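Local coordinates for protein prokaryotic transcription elongation factor GreA/GreB (Nitrosomonas europaea, PDB 2PN0) that probably binds RNA polymerase and acts in transcription elongation, as other GreA/GreB-family factors do, at residues Val56-Met59 and Asn60-Val63; Leu19-Leu22 and Leu23-Ser27. All blocks are in the same frame, centred on the assembly; numbering follows the deposited sequence. Where two conformers were deposited one is given.

Contact 1 (Val56-Met59 and Asn60-Val63); sequences VVTM and NSTV
Thr58 OG1 and Ser61 OG meet at 2.9 Å, a hydroxyl-to-hydroxyl hydrogen bond in which either could be the donor. It spans the two ends of a type II beta turn. Thr58 OG1, held between its backbone N and carbonyl carbon (chi1 59°), points across the turn at Ser61 OG. Ser61 OG also sits 2.9 Å from Thr58 N. The turn is closed by Ser61 N, which donates to Thr58 O over 3.1 Å from well above the carbonyl plane. At the second corner Asn60 takes a positive phi (70°), and its side chain touches Val79 and Tyr129. A valine here removes the amide that Asn60 carries, and its branched CB would probably strain the left-handed corner and disturb the bond from Ser61 N to Thr58 O. On the inner side Val57 and Val63 cross at about a right angle, Val57 CG2 meeting Val63 CG2 at 3.8 Å. Leu78, Val127 and Ile124 line this pair, and the bent selenomethionine chain of Met59 reaches Leu78, Tyr80 and Ile93. The turn thus leads the chain into strand 62-67: paired hydroxyls and one backbone bond fasten its mouth, and apolar branches anchor it to the sheet and core.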
loop_
_atom_site.group_PDB
_atom_site.type_symbol
_atom_site.label_atom_id
_atom_site.label_comp_id
_atom_site.label_asym_id
_atom_site.label_seq_id
_atom_site.Cartn_x
_atom_site.Cartn_y
_atom_site.Cartn_z
ATOM N N VAL A 56 2.507 -15.631 -13.373
ATOM C CA VAL A 56 3.457 -14.887 -12.501
ATOM C C VAL A 56 3.279 -13.368 -12.647
ATOM O O VAL A 56 3.176 -12.857 -13.771
ATOM C CB VAL A 56 4.950 -15.322 -12.785
ATOM C CG1 VAL A 56 5.975 -14.358 -12.103
ATOM C CG2 VAL A 56 5.174 -16.748 -12.342
ATOM N N VAL A 57 3.252 -12.655 -11.504
ATOM C CA VAL A 57 3.096 -11.194 -11.488
ATOM C C VAL A 57 4.401 -10.501 -11.887
ATOM O O VAL A 57 5.416 -10.635 -11.214
ATOM C CB VAL A 57 2.661 -10.688 -10.089
ATOM C CG1 VAL A 57 2.508 -9.160 -10.120
ATOM C CG2 VAL A 57 1.311 -11.301 -9.721
ATOM N N THR A 58 4.346 -9.776 -12.998
ATOM C CA THR A 58 5.470 -9.005 -13.487
ATOM C C THR A 58 5.110 -7.529 -13.443
ATOM O O THR A 58 3.963 -7.158 -13.210
ATOM C CB THR A 58 5.840 -9.402 -14.938
ATOM O OG1 THR A 58 4.703 -9.199 -15.805
ATOM C CG2 THR A 58 6.230 -10.853 -14.961
HETATM N N MSE A 59 6.082 -6.672 -13.682
HETATM C CA MSE A 59 5.750 -5.244 -13.878
HETATM C C MSE A 59 4.678 -5.149 -14.981
HETATM O O MSE A 59 4.723 -5.897 -15.989
HETATM C CB MSE A 59 7.015 -4.451 -14.237
HETATM C CG MSE A 59 8.069 -4.383 -13.110
HETATM SE SE MSE A 59 7.328 -3.693 -11.405
HETATM C CE MSE A 59 6.613 -2.018 -12.081
ATOM N N ASN A 60 3.704 -4.257 -14.774
ATOM C CA ASN A 60 2.606 -4.001 -15.719
ATOM C C ASN A 60 1.567 -5.121 -15.859
ATOM O O ASN A 60 0.714 -5.058 -16.769
ATOM C CB ASN A 60 3.143 -3.517 -17.089
ATOM C CG ASN A 60 3.846 -2.180 -16.980
ATOM O OD1 ASN A 60 3.274 -1.236 -16.447
ATOM N ND2 ASN A 60 5.080 -2.080 -17.515
ATOM N N SER A 61 1.665 -6.129 -14.978
ATOM C CA SER A 61 0.638 -7.192 -14.862
ATOM C C SER A 61 -0.601 -6.589 -14.203
ATOM O O SER A 61 -0.492 -5.777 -13.274
ATOM C CB SER A 61 1.113 -8.372 -13.971
ATOM O OG SER A 61 2.018 -9.199 -14.695
ATOM N N THR A 62 -1.786 -7.027 -14.640
ATOM C CA THR A 62 -3.019 -6.734 -13.891
ATOM C C THR A 62 -3.367 -7.970 -13.070
ATOM O O THR A 62 -3.438 -9.075 -13.628
ATOM C CB THR A 62 -4.183 -6.352 -14.845
ATOM O OG1 THR A 62 -3.848 -5.117 -15.467
ATOM C CG2 THR A 62 -5.486 -6.159 -14.082
ATOM N N VAL A 63 -3.517 -7.771 -11.759
ATOM C CA VAL A 63 -3.779 -8.846 -10.825
ATOM C C VAL A 63 -5.233 -8.743 -10.396
ATOM O O VAL A 63 -5.680 -7.695 -9.925
ATOM C CB VAL A 63 -2.803 -8.758 -9.613
ATOM C CG1 VAL A 63 -2.976 -9.956 -8.661
ATOM C CG2 VAL A 63 -1.333 -8.661 -10.088
#

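Contact 2 (Leu19-Leu22 and Leu23-Ser27)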
loop_
_atom_site.group_PDB
_atom_site.type_symbol
_atom_site.label_atom_id
_atom_site.label_comp_id
_atom_site.label_asym_id
_atom_site.label_seq_id
_atom_site.Cartn_x
_atom_site.Cartn_y
_atom_site.Cartn_z
ATOM N N LEU A 19 14.114 -1.609 -12.919
ATOM C CA LEU A 19 14.038 -1.513 -11.449
ATOM C C LEU A 19 15.376 -1.128 -10.813
ATOM O O LEU A 19 15.401 -0.342 -9.851
ATOM C CB LEU A 19 13.513 -2.805 -10.841
ATOM C CG LEU A 19 12.054 -3.038 -11.148
ATOM C CD1 LEU A 19 11.694 -4.480 -10.771
ATOM C CD2 LEU A 19 11.153 -2.018 -10.371
ATOM N N GLU A 20 16.492 -1.666 -11.332
ATOM C CA GLU A 20 17.799 -1.328 -10.780
ATOM C C GLU A 20 18.060 0.165 -10.952
ATOM O O GLU A 20 18.527 0.830 -10.020
ATOM C CB GLU A 20 18.925 -2.159 -11.411
ATOM C CG GLU A 20 20.344 -1.725 -10.995
ATOM C CD GLU A 20 20.690 -2.027 -9.536
ATOM O OE1 GLU A 20 19.962 -2.810 -8.880
ATOM O OE2 GLU A 20 21.706 -1.476 -9.032
ATOM N N ILE A 21 17.748 0.703 -12.132
ATOM C CA ILE A 21 17.984 2.131 -12.396
ATOM C C ILE A 21 17.046 2.960 -11.522
ATOM O O ILE A 21 17.436 3.992 -10.961
ATOM C CB ILE A 21 17.773 2.480 -13.879
ATOM C CG1 ILE A 21 18.849 1.799 -14.754
ATOM C CG2 ILE A 21 17.748 4.040 -14.097
ATOM C CD1 ILE A 21 18.527 1.807 -16.228
ATOM N N LEU A 22 15.813 2.498 -11.385
ATOM C CA LEU A 22 14.873 3.201 -10.503
ATOM C C LEU A 22 15.427 3.307 -9.087
ATOM O O LEU A 22 15.370 4.372 -8.453
ATOM C CB LEU A 22 13.498 2.505 -10.506
ATOM C CG LEU A 22 12.433 3.152 -9.626
ATOM C CD1 LEU A 22 12.117 4.626 -9.986
ATOM C CD2 LEU A 22 11.162 2.277 -9.571
ATOM N N LEU A 23 15.934 2.196 -8.556
ATOM C CA LEU A 23 16.341 2.153 -7.166
ATOM C C LEU A 23 17.627 2.982 -6.961
ATOM O O LEU A 23 17.823 3.562 -5.890
ATOM C CB LEU A 23 16.564 0.699 -6.757
ATOM C CG LEU A 23 15.269 -0.104 -6.654
ATOM C CD1 LEU A 23 15.650 -1.586 -6.479
ATOM C CD2 LEU A 23 14.439 0.392 -5.479
ATOM N N GLU A 24 18.491 2.997 -7.982
ATOM C CA GLU A 24 19.707 3.808 -8.000
ATOM C C GLU A 24 19.346 5.292 -8.027
ATOM O O GLU A 24 19.991 6.120 -7.384
ATOM C CB GLU A 24 20.541 3.468 -9.239
ATOM C CG GLU A 24 21.290 2.146 -9.122
ATOM C CD GLU A 24 22.048 1.744 -10.376
ATOM O OE1 GLU A 24 22.132 2.555 -11.335
ATOM O OE2 GLU A 24 22.571 0.601 -10.398
ATOM N N THR A 25 18.316 5.629 -8.804
ATOM C CA THR A 25 17.926 7.032 -8.941
ATOM C C THR A 25 17.377 7.564 -7.616
ATOM O O THR A 25 17.677 8.708 -7.221
ATOM C CB THR A 25 16.912 7.233 -10.085
ATOM O OG1 THR A 25 17.503 6.795 -11.323
ATOM C CG2 THR A 25 16.529 8.711 -10.209
ATOM N N LEU A 26 16.586 6.723 -6.942
ATOM C CA LEU A 26 16.030 7.024 -5.620
ATOM C C LEU A 26 16.949 6.579 -4.487
ATOM O O LEU A 26 16.475 6.152 -3.438
ATOM C CB LEU A 26 14.685 6.314 -5.443
ATOM C CG LEU A 26 13.589 6.830 -6.391
ATOM C CD1 LEU A 26 12.301 6.081 -6.236
ATOM C CD2 LEU A 26 13.392 8.362 -6.217
ATOM N N SER A 27 18.258 6.690 -4.658
ATOM C CA SER A 27 19.215 6.073 -3.725
ATOM C C SER A 27 18.943 6.395 -2.249
ATOM O O SER A 27 19.132 5.543 -1.357
ATOM C CB SER A 27 20.648 6.467 -4.106
ATOM O OG SER A 27 20.732 7.825 -4.528
#
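Ile21 O is gripped twice by Thr25: Thr25 OG1 and Thr25 N each donate to Ile21 O over 2.8 Å, the two arriving from opposite faces of the carbonyl plane. Thr25 OG1 can fold back because it is anti to its own carbonyl carbon (chi1 -60°), which also brings it to 3.9 Å from Ile21 CG2. The last turns of helix 13-25 are otherwise knit by regular bonds, such as Leu26 N to Leu22 O at 3.0 Å.

The tight side is made by the buried Leu19, Leu23 and Leu26. Leu23 CG lies 3.2 Å from Leu19 O, and the Leu23 side chain rests on Leu41 and Glu38 of helix 34-42 and on Phe31. Leu19 also reaches Leu41, along with Tyr80 and Leu102. Leu26 packs on Leu94 and on Ser87 of the second subunit. At the margin the partly exposed Leu22 lies alongside Leu26, pointing the same way, with Leu22 CD1 4.0 Å from Leu26 CD1.

The solvent side is looser. Glu20 and Glu24 are exposed and each was modelled in two conformers, so the approach of their carboxylates, whose planes stand nearly perpendicular, is doubtful in detail.

Past Thr25 the backbone leaves helical shape at Leu26, where Arg34 hydrogen-bonds Leu23 O through NH2 and Leu26 O through NH1. The helix end is thus held in two ways: a threonine hydroxyl doubles one backbone bond, and a guanidinium group answers carbonyl oxygens, probably easing the partial negative charge there.

How the contacts relate
Contact 2 comes first along the chain, on the final turns of helix 13-25 in the Rnk N-terminal region. Contact 1 follows, at the turn entering strand 62-67 in the GreA/GreB C-terminal region. Their centres are 20 Å apart and their nearest atoms about 4 Å, without touching. Tyr80 bridges the gap, since Leu19 and Met59 both pack on it. Contact 2 faces helix 34-42 and reaches the second subunit through Leu26, whereas no other chain touches contact 1, which lies nearer the chain centre. The helices thus pack beside the beta-rich C-terminal part, with Tyr80 touched by a residue of each contact.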